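Local coordinates for mandelate racemase/muconate lactonizing protein (Dickeya dadantii, PDB 4IHC) that catalyses, with low activity, the magnesium-dependent dehydration of D-mannonate and D-gluconate, neither of which appears to be its physiological substrate, at residues A[272-277]-A[281-286]; A[246-251]-A[296-301]; A[307-310]-A[314-317]; A[319-324]-A[351-356]; A[161-166]-A[239-244]. One frame throughout, in Å; residues are numbered along the deposited sequence.

Contact 1. Residues A[272-277]-A[281-286]; sequences EDPVAP and DWLRML. With MG (magnesium ion), chain I.
In one strand-to-helix connection of the enolase-superfamily barrel, P274 and V275, just beyond metal-binding strand 270-272, pack against L283 and L286 on the first turn of the following helix. The contact is wholly apolar. P274 CG lies 4.0 Å from L283 CD2, while P274 CB is the same distance from L286 CD1, 4.0 Å, so the P274 ring is met by two leucine methyls, each side chain running roughly perpendicular to it. V275 uses both branches. Its CG2 reaches L283 CD1 at 4.0 Å, and CG1 sits more loosely, 4.4 Å from W282 CB. L286, with CG swung away from its backbone N (chi1 172°), presents CD1 to the proline.

The chain just before P274 serves the active site. E272, extended beyond CG (chi2 177°), delivers OE2 to the magnesium ion at 1.9 Å; this oxygen also accepts a hydrogen bond from R319. D273 OD2 takes a hydrogen bond, 2.6 Å long, from the metal-bound water 1, a second-shell link that should fix how that water is turned.

The indole of W282 points out of the contact, its NE1 bonded to the carbonyl O of N341 in a neighbouring subunit. Within the chain, P274 and V275 also rest on M296 of strand 294-296, L286 on I257 of helix 253-263, and L283 on L309 of helix 303-311.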
# COMPACT_ATOMS: atom_id res chain seq x y z
N GLU A 272 -18.99 3.27 20.67
CA GLU A 272 -19.88 2.98 19.56
C GLU A 272 -20.06 4.16 18.62
O GLU A 272 -20.18 5.30 19.07
CB GLU A 272 -21.24 2.54 20.11
CG GLU A 272 -22.33 2.48 19.07
CD GLU A 272 -23.63 1.96 19.64
OE1 GLU A 272 -23.59 1.31 20.70
OE2 GLU A 272 -24.69 2.20 19.02
N ASP A 273 -20.10 3.88 17.31
CA ASP A 273 -20.36 4.91 16.29
C ASP A 273 -19.51 6.20 16.44
O ASP A 273 -20.05 7.29 16.50
CB ASP A 273 -21.87 5.22 16.19
CG ASP A 273 -22.68 4.08 15.51
OD1 ASP A 273 -22.09 3.02 15.17
OD2 ASP A 273 -23.92 4.23 15.34
N PRO A 274 -18.18 6.07 16.44
CA PRO A 274 -17.35 7.28 16.47
C PRO A 274 -17.50 8.11 15.19
O PRO A 274 -17.26 9.31 15.21
CB PRO A 274 -15.91 6.73 16.57
CG PRO A 274 -16.00 5.35 16.05
CD PRO A 274 -17.37 4.85 16.44
N VAL A 275 -17.91 7.48 14.09
CA VAL A 275 -18.11 8.21 12.84
C VAL A 275 -19.39 7.76 12.15
O VAL A 275 -19.93 6.67 12.40
CB VAL A 275 -16.93 8.02 11.86
CG1 VAL A 275 -15.61 8.43 12.51
CG2 VAL A 275 -16.87 6.58 11.35
N ALA A 276 -19.87 8.63 11.27
CA ALA A 276 -21.05 8.35 10.48
C ALA A 276 -20.64 7.34 9.40
O ALA A 276 -19.49 7.26 9.03
CB ALA A 276 -21.51 9.64 9.81
N PRO A 277 -21.61 6.65 8.82
CA PRO A 277 -21.33 5.71 7.76
C PRO A 277 -20.62 6.45 6.61
O PRO A 277 -19.67 5.94 6.03
CB PRO A 277 -22.73 5.27 7.35
CG PRO A 277 -23.50 5.34 8.64
CD PRO A 277 -23.03 6.65 9.21
N ASP A 281 -14.09 6.04 6.22
CA ASP A 281 -12.69 6.02 5.84
C ASP A 281 -11.79 6.60 6.94
O ASP A 281 -10.59 6.33 7.00
CB ASP A 281 -12.46 6.73 4.49
CG ASP A 281 -11.65 5.86 3.51
OD1 ASP A 281 -10.47 5.52 3.81
OD2 ASP A 281 -12.21 5.50 2.45
N TRP A 282 -12.38 7.37 7.86
CA TRP A 282 -11.60 7.98 8.95
C TRP A 282 -11.18 6.96 10.00
O TRP A 282 -10.38 7.27 10.86
CB TRP A 282 -12.40 9.10 9.61
CG TRP A 282 -12.38 10.40 8.83
CD1 TRP A 282 -13.23 10.77 7.85
CD2 TRP A 282 -11.47 11.50 9.02
NE1 TRP A 282 -12.91 12.02 7.37
CE2 TRP A 282 -11.85 12.51 8.10
CE3 TRP A 282 -10.39 11.74 9.90
CZ2 TRP A 282 -11.16 13.72 7.99
CZ3 TRP A 282 -9.71 12.96 9.80
CH2 TRP A 282 -10.10 13.93 8.85
N LEU A 283 -11.74 5.75 9.94
CA LEU A 283 -11.39 4.74 10.92
C LEU A 283 -9.98 4.22 10.68
O LEU A 283 -9.36 3.67 11.58
CB LEU A 283 -12.42 3.60 10.97
CG LEU A 283 -13.73 4.08 11.62
CD1 LEU A 283 -14.85 3.10 11.38
CD2 LEU A 283 -13.51 4.28 13.11
N ARG A 284 -9.46 4.38 9.47
CA ARG A 284 -8.08 3.96 9.25
C ARG A 284 -7.17 4.76 10.16
O ARG A 284 -6.28 4.20 10.80
CB ARG A 284 -7.65 4.15 7.81
CG ARG A 284 -8.38 3.20 6.87
CD ARG A 284 -7.94 3.35 5.42
NE ARG A 284 -8.69 2.41 4.57
CZ ARG A 284 -8.53 1.09 4.61
NH1 ARG A 284 -7.64 0.55 5.44
NH2 ARG A 284 -9.25 0.31 3.81
N MET A 285 -7.43 6.06 10.27
CA MET A 285 -6.58 6.90 11.11
C MET A 285 -6.82 6.61 12.60
O MET A 285 -5.89 6.51 13.39
CB MET A 285 -6.80 8.39 10.79
CG MET A 285 -6.08 9.36 11.74
SD MET A 285 -6.48 11.14 11.48
CE MET A 285 -5.42 11.84 12.76
N LEU A 286 -8.07 6.41 12.99
CA LEU A 286 -8.36 6.20 14.40
C LEU A 286 -7.68 4.89 14.87
O LEU A 286 -7.16 4.82 16.00
CB LEU A 286 -9.88 6.23 14.67
CG LEU A 286 -10.47 5.86 16.03
CD1 LEU A 286 -11.92 6.32 16.16
CD2 LEU A 286 -10.38 4.36 16.28
MG MG I . -26.12 3.45 18.96
O HOH W 1 -25.13 4.56 17.61
O HOH W 2 -27.60 4.57 18.88

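Contact 2. Residues A[246-251]-A[296-301]; sequences DVHERV and MGELFV. With MG (magnesium ion), chain I.
E298 and L299, which face D246, H248 and E249 across the active site, follow M296 and G297 at the end of strand 294-296. G297 starts a type I turn closed by the bond from F300 N to G297 O, 2.9 Å, and its CA lies over one face of the F300 ring, offset toward the rim. E298 comes next, its chain extended beyond CG (chi2 -174°), and puts OE1 on the magnesium ion at 2.3 Å. D246 meets the same ion from the other segment through OD2, at 2.0 Å, and OD2 is also hydrogen-bonded by R175; sharing the cation lets the two carboxylates approach, with probably much of their mutual repulsion offset.

This is the metal site of the mandelate racemase/muconate lactonizing enzyme family, with ligands at or just beyond the ends of successive barrel strands; E272 is the third protein ligand. Two waters also bind the ion: water 1 donates to D246 OD1 at 2.8 Å, and water 2 to E298 OE2 at 2.7 Å. H248, by similarity a proton donor/acceptor, has NE2 4.4 Å from E298 OE2 and is hydrogen-bonded to a bound glycerol.

L299 then turns from the metal toward E249, running nearly perpendicular to it. Its CD1 lies 3.6 Å from E249 OE2, an oxygen that forms a salt bridge with R105 of a neighbouring subunit.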
# COMPACT_ATOMS: atom_id res chain seq x y z
N ASP A 246 -21.89 5.39 23.63
CA ASP A 246 -22.32 5.63 22.26
C ASP A 246 -22.09 7.07 21.82
O ASP A 246 -22.78 7.98 22.28
CB ASP A 246 -23.82 5.33 22.16
CG ASP A 246 -24.28 5.02 20.74
OD1 ASP A 246 -23.62 5.45 19.76
OD2 ASP A 246 -25.35 4.37 20.59
N VAL A 247 -21.12 7.29 20.93
CA VAL A 247 -20.85 8.61 20.39
C VAL A 247 -21.93 9.01 19.37
O VAL A 247 -22.22 10.20 19.17
CB VAL A 247 -19.47 8.67 19.71
CG1 VAL A 247 -19.21 10.04 19.12
CG2 VAL A 247 -18.36 8.27 20.67
N HIS A 248 -22.50 8.02 18.69
CA HIS A 248 -23.71 8.27 17.90
C HIS A 248 -23.46 9.28 16.80
O HIS A 248 -24.33 10.11 16.54
CB HIS A 248 -24.79 8.81 18.83
CG HIS A 248 -26.18 8.48 18.41
ND1 HIS A 248 -26.77 9.03 17.30
CD2 HIS A 248 -27.12 7.70 18.99
CE1 HIS A 248 -28.01 8.58 17.19
NE2 HIS A 248 -28.25 7.77 18.20
N GLU A 249 -22.27 9.22 16.18
CA GLU A 249 -21.85 10.14 15.10
C GLU A 249 -21.98 11.67 15.42
O GLU A 249 -22.15 12.47 14.51
CB GLU A 249 -22.54 9.80 13.77
CG GLU A 249 -24.00 10.24 13.73
CD GLU A 249 -24.77 9.73 12.52
OE1 GLU A 249 -26.03 9.79 12.53
OE2 GLU A 249 -24.14 9.27 11.55
N ARG A 250 -21.85 12.07 16.68
CA ARG A 250 -22.15 13.47 17.06
C ARG A 250 -20.99 14.46 16.97
O ARG A 250 -21.21 15.66 17.12
CB ARG A 250 -22.71 13.54 18.48
CG ARG A 250 -24.14 13.06 18.61
CD ARG A 250 -25.10 13.91 17.79
NE ARG A 250 -26.48 13.45 17.94
CZ ARG A 250 -27.52 14.20 18.27
NH1 ARG A 250 -27.37 15.51 18.47
NH2 ARG A 250 -28.74 13.66 18.35
N VAL A 251 -19.77 13.98 16.70
CA VAL A 251 -18.59 14.84 16.69
C VAL A 251 -17.78 14.65 15.40
O VAL A 251 -17.99 13.69 14.67
CB VAL A 251 -17.69 14.54 17.91
CG1 VAL A 251 -18.48 14.65 19.18
CG2 VAL A 251 -17.16 13.10 17.82
N MET A 296 -19.41 -0.43 15.28
CA MET A 296 -20.03 0.36 14.25
C MET A 296 -21.15 -0.48 13.67
O MET A 296 -21.10 -1.71 13.70
CB MET A 296 -19.03 0.66 13.12
CG MET A 296 -17.96 1.70 13.45
SD MET A 296 -18.55 3.40 13.21
CE MET A 296 -19.19 3.34 11.53
N GLY A 297 -22.16 0.19 13.12
CA GLY A 297 -22.99 -0.50 12.17
C GLY A 297 -24.49 -0.45 12.31
O GLY A 297 -25.19 -0.95 11.42
N GLU A 298 -25.02 0.13 13.38
CA GLU A 298 -26.47 0.15 13.46
C GLU A 298 -27.09 0.86 12.24
O GLU A 298 -28.14 0.44 11.76
CB GLU A 298 -26.98 0.74 14.78
CG GLU A 298 -26.86 2.24 14.83
CD GLU A 298 -27.22 2.78 16.20
OE1 GLU A 298 -26.83 2.16 17.22
OE2 GLU A 298 -27.89 3.83 16.25
N LEU A 299 -26.41 1.89 11.70
CA LEU A 299 -26.91 2.58 10.51
C LEU A 299 -26.65 1.87 9.17
O LEU A 299 -27.16 2.31 8.16
CB LEU A 299 -26.37 4.01 10.40
CG LEU A 299 -27.04 5.04 11.32
CD1 LEU A 299 -26.23 6.33 11.35
CD2 LEU A 299 -28.46 5.33 10.86
N PHE A 300 -25.85 0.81 9.17
CA PHE A 300 -25.42 0.18 7.89
C PHE A 300 -26.57 -0.50 7.13
O PHE A 300 -27.45 -1.11 7.74
CB PHE A 300 -24.26 -0.82 8.09
CG PHE A 300 -22.97 -0.19 8.60
CD1 PHE A 300 -22.80 1.19 8.62
CD2 PHE A 300 -21.91 -1.00 9.03
CE1 PHE A 300 -21.60 1.76 9.08
CE2 PHE A 300 -20.72 -0.45 9.47
CZ PHE A 300 -20.57 0.94 9.51
N VAL A 301 -26.55 -0.38 5.80
CA VAL A 301 -27.58 -0.90 4.91
C VAL A 301 -26.96 -1.50 3.64
O VAL A 301 -27.67 -2.00 2.76
CB VAL A 301 -28.60 0.19 4.50
CG1 VAL A 301 -29.41 0.68 5.71
CG2 VAL A 301 -27.92 1.40 3.89
MG MG I . -26.12 3.45 18.96
O HOH W 1 -25.13 4.56 17.61
O HOH W 2 -27.60 4.57 18.88

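Contact 3. Residues A[307-310]-A[314-317]; sequences KPLI and LIDY
In I315 the first torsion (chi1 63°) wedges CG1 between the backbone N and the carbonyl carbon and leaves CG2 anti to the carbonyl carbon, so that its two branches reach different residues of the helix 303-311. CG2 goes to L309, where it lies 4.1 Å from CD1, and the two side chains meet at roughly a right angle. The other branch carries CD1 to I310, placing it 4.1 Å from CG1. The side chains of L309 and L314 also cross at about a right angle, with L309 CD2 3.9 Å from L314 CD1. The two methyls of L309 are thereby divided between L314 and I315.

A single backbone hydrogen bond holds the frame. L314 N donates to L309 O at 2.8 Å, nearly straight at 169°, and approaches well along the direction of the carbonyl (C=O...N 158°), tilted only slightly from its plane. The CB of L314 rides close by, 3.4 Å from the same oxygen.

The bond runs from the N of residue i+5 back to the O of residue i and ties the last turn of the helix to the loop that leads into strand 317-318 of the barrel. L309 continues into the neighbouring packing on F300, I310 rests on helix 328-340, and I315 on M296 of strand 294-296. One buried carbonyl is thus satisfied by a short, nearly straight N-H bond beside the aliphatic side chains of L309, L314 and I315, where the bond fixes the course of the backbone and the branched side chains fill in around it by van der Waals contact.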
# COMPACT_ATOMS: atom_id res chain seq x y z
N LYS A 307 -17.98 -4.25 4.66
CA LYS A 307 -16.95 -5.19 4.20
C LYS A 307 -15.53 -4.60 4.34
O LYS A 307 -14.63 -5.27 4.86
CB LYS A 307 -17.22 -5.71 2.78
CG LYS A 307 -16.44 -6.97 2.39
CD LYS A 307 -16.68 -7.35 0.94
CE LYS A 307 -15.74 -8.47 0.51
NZ LYS A 307 -14.32 -8.24 0.95
N PRO A 308 -15.33 -3.36 3.89
CA PRO A 308 -13.98 -2.81 4.10
C PRO A 308 -13.59 -2.62 5.58
O PRO A 308 -12.42 -2.68 5.93
CB PRO A 308 -14.03 -1.44 3.38
CG PRO A 308 -15.22 -1.54 2.46
CD PRO A 308 -16.20 -2.45 3.13
N LEU A 309 -14.56 -2.39 6.46
CA LEU A 309 -14.22 -2.19 7.86
C LEU A 309 -13.70 -3.48 8.51
O LEU A 309 -12.70 -3.50 9.24
CB LEU A 309 -15.46 -1.73 8.62
CG LEU A 309 -15.89 -0.29 8.34
CD1 LEU A 309 -16.86 0.19 9.40
CD2 LEU A 309 -14.71 0.64 8.22
N ILE A 310 -14.42 -4.55 8.24
CA ILE A 310 -14.15 -5.85 8.81
C ILE A 310 -12.89 -6.44 8.15
O ILE A 310 -12.04 -7.00 8.83
CB ILE A 310 -15.40 -6.75 8.65
CG1 ILE A 310 -16.50 -6.23 9.58
CG2 ILE A 310 -15.12 -8.22 8.94
CD1 ILE A 310 -17.85 -6.88 9.40
N LEU A 314 -10.99 -2.72 11.28
CA LEU A 314 -11.19 -1.34 11.67
C LEU A 314 -12.21 -1.19 12.81
O LEU A 314 -12.37 -0.09 13.37
CB LEU A 314 -11.57 -0.50 10.44
CG LEU A 314 -10.42 -0.33 9.44
CD1 LEU A 314 -10.78 0.66 8.34
CD2 LEU A 314 -9.12 0.08 10.11
N ILE A 315 -12.87 -2.29 13.16
CA ILE A 315 -13.79 -2.33 14.29
C ILE A 315 -13.66 -3.67 15.01
O ILE A 315 -13.16 -4.64 14.44
CB ILE A 315 -15.27 -2.19 13.84
CG1 ILE A 315 -15.67 -3.39 12.96
CG2 ILE A 315 -15.50 -0.85 13.14
CD1 ILE A 315 -17.06 -3.23 12.30
N ASP A 316 -14.17 -3.72 16.23
CA ASP A 316 -14.19 -4.96 17.00
C ASP A 316 -15.59 -5.59 17.18
O ASP A 316 -15.69 -6.78 17.48
CB ASP A 316 -13.54 -4.70 18.36
CG ASP A 316 -12.28 -3.84 18.20
OD1 ASP A 316 -11.23 -4.39 17.82
OD2 ASP A 316 -12.37 -2.60 18.39
N TYR A 317 -16.63 -4.82 16.92
CA TYR A 317 -18.00 -5.31 17.11
C TYR A 317 -18.81 -4.74 15.96
O TYR A 317 -18.72 -3.55 15.66
CB TYR A 317 -18.58 -4.82 18.44
CG TYR A 317 -17.85 -5.39 19.65
CD1 TYR A 317 -18.26 -6.60 20.22
CD2 TYR A 317 -16.75 -4.73 20.19
CE1 TYR A 317 -17.59 -7.14 21.31
CE2 TYR A 317 -16.06 -5.25 21.28
CZ TYR A 317 -16.49 -6.45 21.82
OH TYR A 317 -15.83 -6.99 22.87

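Contact 4. Residues A[319-324]-A[351-356]; sequences RCHVST and GDISPV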
# COMPACT_ATOMS: atom_id res chain seq x y z
N ARG A 319 -22.54 -3.87 14.63
CA ARG A 319 -23.78 -3.48 15.34
C ARG A 319 -25.05 -3.40 14.51
O ARG A 319 -25.99 -2.69 14.89
CB ARG A 319 -23.60 -2.10 15.95
CG ARG A 319 -22.58 -2.04 17.06
CD ARG A 319 -23.29 -2.34 18.36
NE ARG A 319 -24.30 -1.35 18.62
CZ ARG A 319 -25.41 -1.55 19.32
NH1 ARG A 319 -25.70 -2.74 19.84
NH2 ARG A 319 -26.25 -0.55 19.49
N CYS A 320 -25.11 -4.10 13.39
CA CYS A 320 -26.24 -3.94 12.49
C CYS A 320 -27.58 -4.20 13.14
O CYS A 320 -27.68 -4.99 14.08
CB CYS A 320 -26.08 -4.80 11.24
SG CYS A 320 -24.62 -4.33 10.26
N HIS A 321 -28.58 -3.49 12.65
CA HIS A 321 -29.98 -3.77 12.92
C HIS A 321 -30.38 -4.87 11.95
O HIS A 321 -30.45 -4.66 10.72
CB HIS A 321 -30.82 -2.52 12.65
CG HIS A 321 -32.19 -2.56 13.25
ND1 HIS A 321 -32.50 -1.94 14.45
CD2 HIS A 321 -33.34 -3.13 12.81
CE1 HIS A 321 -33.78 -2.12 14.72
NE2 HIS A 321 -34.31 -2.85 13.75
N VAL A 322 -30.65 -6.05 12.49
CA VAL A 322 -30.81 -7.24 11.68
C VAL A 322 -31.85 -7.08 10.55
O VAL A 322 -31.59 -7.46 9.38
CB VAL A 322 -31.07 -8.49 12.56
CG1 VAL A 322 -31.55 -9.64 11.71
CG2 VAL A 322 -29.79 -8.87 13.33
N SER A 323 -33.01 -6.50 10.86
CA SER A 323 -34.02 -6.31 9.81
C SER A 323 -33.58 -5.30 8.75
O SER A 323 -33.94 -5.42 7.57
CB SER A 323 -35.39 -5.94 10.39
OG SER A 323 -35.33 -4.64 10.96
N THR A 324 -32.76 -4.34 9.14
CA THR A 324 -32.30 -3.30 8.23
C THR A 324 -31.22 -3.78 7.27
O THR A 324 -30.95 -3.10 6.30
CB THR A 324 -31.84 -2.03 9.00
OG1 THR A 324 -32.86 -1.66 9.92
CG2 THR A 324 -31.66 -0.83 8.05
N GLY A 351 -35.39 0.01 21.65
CA GLY A 351 -36.84 -0.14 21.80
C GLY A 351 -37.55 -0.38 20.47
O GLY A 351 -38.59 -1.04 20.43
N ASP A 352 -36.99 0.14 19.37
CA ASP A 352 -37.65 0.08 18.06
C ASP A 352 -37.29 -1.17 17.24
O ASP A 352 -36.67 -1.11 16.18
CB ASP A 352 -37.49 1.41 17.26
CG ASP A 352 -36.03 1.87 17.16
OD1 ASP A 352 -35.37 1.99 18.20
OD2 ASP A 352 -35.55 2.16 16.03
N ILE A 353 -37.68 -2.32 17.78
CA ILE A 353 -37.48 -3.60 17.16
C ILE A 353 -38.58 -4.36 17.84
O ILE A 353 -38.81 -4.12 19.02
CB ILE A 353 -36.10 -4.17 17.55
CG1 ILE A 353 -35.90 -5.55 16.96
CG2 ILE A 353 -35.94 -4.25 19.07
CD1 ILE A 353 -34.53 -6.11 17.28
N SER A 354 -39.31 -5.20 17.10
CA SER A 354 -40.41 -5.97 17.72
C SER A 354 -39.81 -7.11 18.52
O SER A 354 -38.62 -7.35 18.42
CB SER A 354 -41.38 -6.52 16.64
OG SER A 354 -40.77 -7.56 15.86
N PRO A 355 -40.60 -7.78 19.37
CA PRO A 355 -40.14 -8.98 20.03
C PRO A 355 -39.75 -10.09 19.05
O PRO A 355 -38.93 -10.94 19.41
CB PRO A 355 -41.35 -9.41 20.88
CG PRO A 355 -42.03 -8.14 21.21
CD PRO A 355 -41.82 -7.23 20.00
N VAL A 356 -40.33 -10.12 17.86
CA VAL A 356 -39.88 -11.11 16.84
C VAL A 356 -38.42 -10.86 16.39
O VAL A 356 -37.60 -11.79 16.27
CB VAL A 356 -40.82 -11.05 15.62
CG1 VAL A 356 -40.35 -12.01 14.54
CG2 VAL A 356 -42.26 -11.37 16.08
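The imidazole of H321 turns its edge to the backbone of segment 351-356: CE1 lies 3.4 Å from D352 O, with the oxygen close to the ring plane. NE2 of the same ring stands further off, 3.8 Å from D352 O, so it is the carbon corner that faces the carbonyl. H321 and I353 run past one another in opposite senses, and the approach there is looser, with H321 CE1 4.2 Å from I353 CB.

With CG swung away from the backbone N (chi1 -163°), the imidazole is carried toward segment 351-356. The ring's rotation is set by a bond to H348, ND1 to ND1, and the two rings meet with their planes steeply inclined. W104 of a neighbouring subunit packs edge-to-face on H321. In the ring plane, at its edge, lie S323 OG and T324 N, which belong to the turn that follows H321.

On the partner side, D352 is the centre of an inverse gamma turn, with a weak bond of 3.1 Å from I353 N to G351 O. Its carboxylate leans toward H321 without touching it, OD1 being hydrogen-bonded to a bound glycerol. Just beyond, S354 caps helix 355-367: its OG accepts a weak bond from V356 N.

R319 and D352 are substrate-binding by similarity, and R319 forms a salt bridge with E375, another such residue. The arrangement is that of two loops following neighbouring barrel strands, lying side by side at the substrate end of an enolase-superfamily active site.

Contact 5. Residues A[161-166]-A[239-244]; sequences DNIRAR and FGIEFI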
# COMPACT_ATOMS: atom_id res chain seq x y z
N ASP A 161 -26.22 6.09 39.82
CA ASP A 161 -27.36 5.55 40.56
C ASP A 161 -28.09 4.53 39.70
O ASP A 161 -28.50 3.48 40.18
CB ASP A 161 -28.33 6.65 40.97
CG ASP A 161 -27.82 7.48 42.14
OD1 ASP A 161 -26.86 7.02 42.80
OD2 ASP A 161 -28.37 8.57 42.38
N ASN A 162 -28.26 4.86 38.42
CA ASN A 162 -28.92 3.94 37.50
C ASN A 162 -28.08 2.71 37.26
O ASN A 162 -28.62 1.60 37.14
CB ASN A 162 -29.31 4.65 36.19
CG ASN A 162 -30.60 5.43 36.31
OD1 ASN A 162 -31.45 5.10 37.13
ND2 ASN A 162 -30.75 6.47 35.52
N ILE A 163 -26.77 2.89 37.22
CA ILE A 163 -25.89 1.76 37.08
C ILE A 163 -26.06 0.83 38.28
O ILE A 163 -26.18 -0.39 38.13
CB ILE A 163 -24.40 2.18 36.93
CG1 ILE A 163 -24.25 3.02 35.67
CG2 ILE A 163 -23.52 0.92 36.87
CD1 ILE A 163 -22.87 3.61 35.45
N ARG A 164 -26.04 1.40 39.48
CA ARG A 164 -26.16 0.58 40.68
C ARG A 164 -27.48 -0.19 40.65
O ARG A 164 -27.52 -1.35 41.00
CB ARG A 164 -26.06 1.42 41.96
CG ARG A 164 -24.64 1.72 42.39
CD ARG A 164 -24.64 2.72 43.53
NE ARG A 164 -23.36 3.39 43.68
CZ ARG A 164 -22.24 2.79 44.10
NH1 ARG A 164 -22.25 1.50 44.40
NH2 ARG A 164 -21.11 3.49 44.21
N ALA A 165 -28.56 0.46 40.21
CA ALA A 165 -29.84 -0.23 40.11
C ALA A 165 -29.80 -1.39 39.10
O ALA A 165 -30.36 -2.45 39.36
CB ALA A 165 -30.96 0.74 39.76
N ARG A 166 -29.13 -1.21 37.96
CA ARG A 166 -29.08 -2.30 37.00
C ARG A 166 -28.18 -3.44 37.49
O ARG A 166 -28.46 -4.59 37.19
CB ARG A 166 -28.66 -1.84 35.58
CG ARG A 166 -29.45 -0.68 34.97
CD ARG A 166 -30.83 -1.06 34.46
NE ARG A 166 -31.76 -1.33 35.55
CZ ARG A 166 -32.43 -0.39 36.21
NH1 ARG A 166 -33.27 -0.72 37.19
NH2 ARG A 166 -32.26 0.89 35.90
N PHE A 239 -13.67 -1.52 38.32
CA PHE A 239 -13.44 -2.04 36.97
C PHE A 239 -14.11 -3.37 36.66
O PHE A 239 -13.92 -3.93 35.58
CB PHE A 239 -11.93 -2.09 36.68
CG PHE A 239 -11.32 -0.76 36.34
CD1 PHE A 239 -10.86 0.09 37.34
CD2 PHE A 239 -11.23 -0.33 35.02
CE1 PHE A 239 -10.32 1.33 37.04
CE2 PHE A 239 -10.69 0.92 34.71
CZ PHE A 239 -10.23 1.75 35.72
N GLY A 240 -14.92 -3.89 37.59
CA GLY A 240 -15.62 -5.16 37.35
C GLY A 240 -16.74 -5.00 36.35
O GLY A 240 -17.01 -5.88 35.53
N ILE A 241 -17.40 -3.86 36.41
CA ILE A 241 -18.51 -3.54 35.55
C ILE A 241 -18.00 -3.17 34.15
O ILE A 241 -16.95 -2.53 34.02
CB ILE A 241 -19.34 -2.40 36.19
CG1 ILE A 241 -20.59 -2.10 35.36
CG2 ILE A 241 -18.52 -1.14 36.34
CD1 ILE A 241 -21.65 -3.17 35.51
N GLU A 242 -18.71 -3.59 33.12
CA GLU A 242 -18.31 -3.30 31.75
C GLU A 242 -19.12 -2.11 31.26
O GLU A 242 -20.32 -2.05 31.51
CB GLU A 242 -18.58 -4.51 30.86
CG GLU A 242 -17.72 -5.72 31.22
CD GLU A 242 -16.22 -5.50 31.00
OE1 GLU A 242 -15.81 -4.69 30.13
OE2 GLU A 242 -15.42 -6.15 31.72
N PHE A 243 -18.46 -1.18 30.58
CA PHE A 243 -19.09 0.10 30.21
C PHE A 243 -19.09 0.22 28.74
O PHE A 243 -18.08 -0.06 28.11
CB PHE A 243 -18.29 1.32 30.71
CG PHE A 243 -18.35 1.55 32.19
CD1 PHE A 243 -19.40 1.04 32.95
CD2 PHE A 243 -17.41 2.35 32.81
CE1 PHE A 243 -19.47 1.28 34.31
CE2 PHE A 243 -17.48 2.59 34.18
CZ PHE A 243 -18.51 2.05 34.93
N ILE A 244 -20.20 0.70 28.20
CA ILE A 244 -20.30 0.98 26.79
C ILE A 244 -20.69 2.47 26.64
O ILE A 244 -21.54 2.94 27.36
CB ILE A 244 -21.39 0.11 26.20
CG1 ILE A 244 -20.81 -1.29 25.94
CG2 ILE A 244 -22.01 0.74 24.96
CD1 ILE A 244 -21.86 -2.33 25.67
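Apolar side chains join I163, on helix 156-168, to I241, just before barrel strand 242-246, and F243 within it, in a contact between an outer helix and the inner strand wall of the enolase-type beta/alpha-barrel. The helix belongs to the beta-alpha-beta crossover from strand 145-153 to strand 173-178, which pairs in parallel with 242-246. I163 is the one helix residue that meets the strand segment. Its CG2 branch addresses I241 CG1 at 4.5 Å, and the other branch reaches the phenyl ring. L233 and L237 of helix 219-237 also pack on I163, so two outer helices share this layer of the barrel.

Backbone bonds keep the helix in order: A165 N donates to D161 O, and R166 N to N162 O, each 3.0 Å long. On the strand, E242 and I244 are bonded to V174 and F243 to F269.

A cation-pi contact adds to this, R234 lying on the F243 ring, while R234 NH1 also donates to I241 O.

I163 has a straight second torsion (chi2 175°), which stretches CG1 and CD1 outward from the helix until CD1 is 4.3 Å from CE1 of F243.

How the contacts relate
From the N terminus, contact 5 comes first, its 161-166 helix meeting the chain again at 239-244 after the crossover and helix 219-237. Two residues later, at 246, contact 2 opens; it closes at 296-301, and contact 1 (272-277 with 281-286) nests wholly inside it. Contact 3 follows in series as a short closure behind helix 303-311, and contact 4 then joins 319-324 to 351-356. None cross. Contacts 1 and 2 share the magnesium ion and both its waters, and contact 4 joins contact 2 where M296 O meets R319 N. Contacts 3 and 5 tie outer helices to the barrel, contact 3 meeting contact 1 where L314 packs on R284.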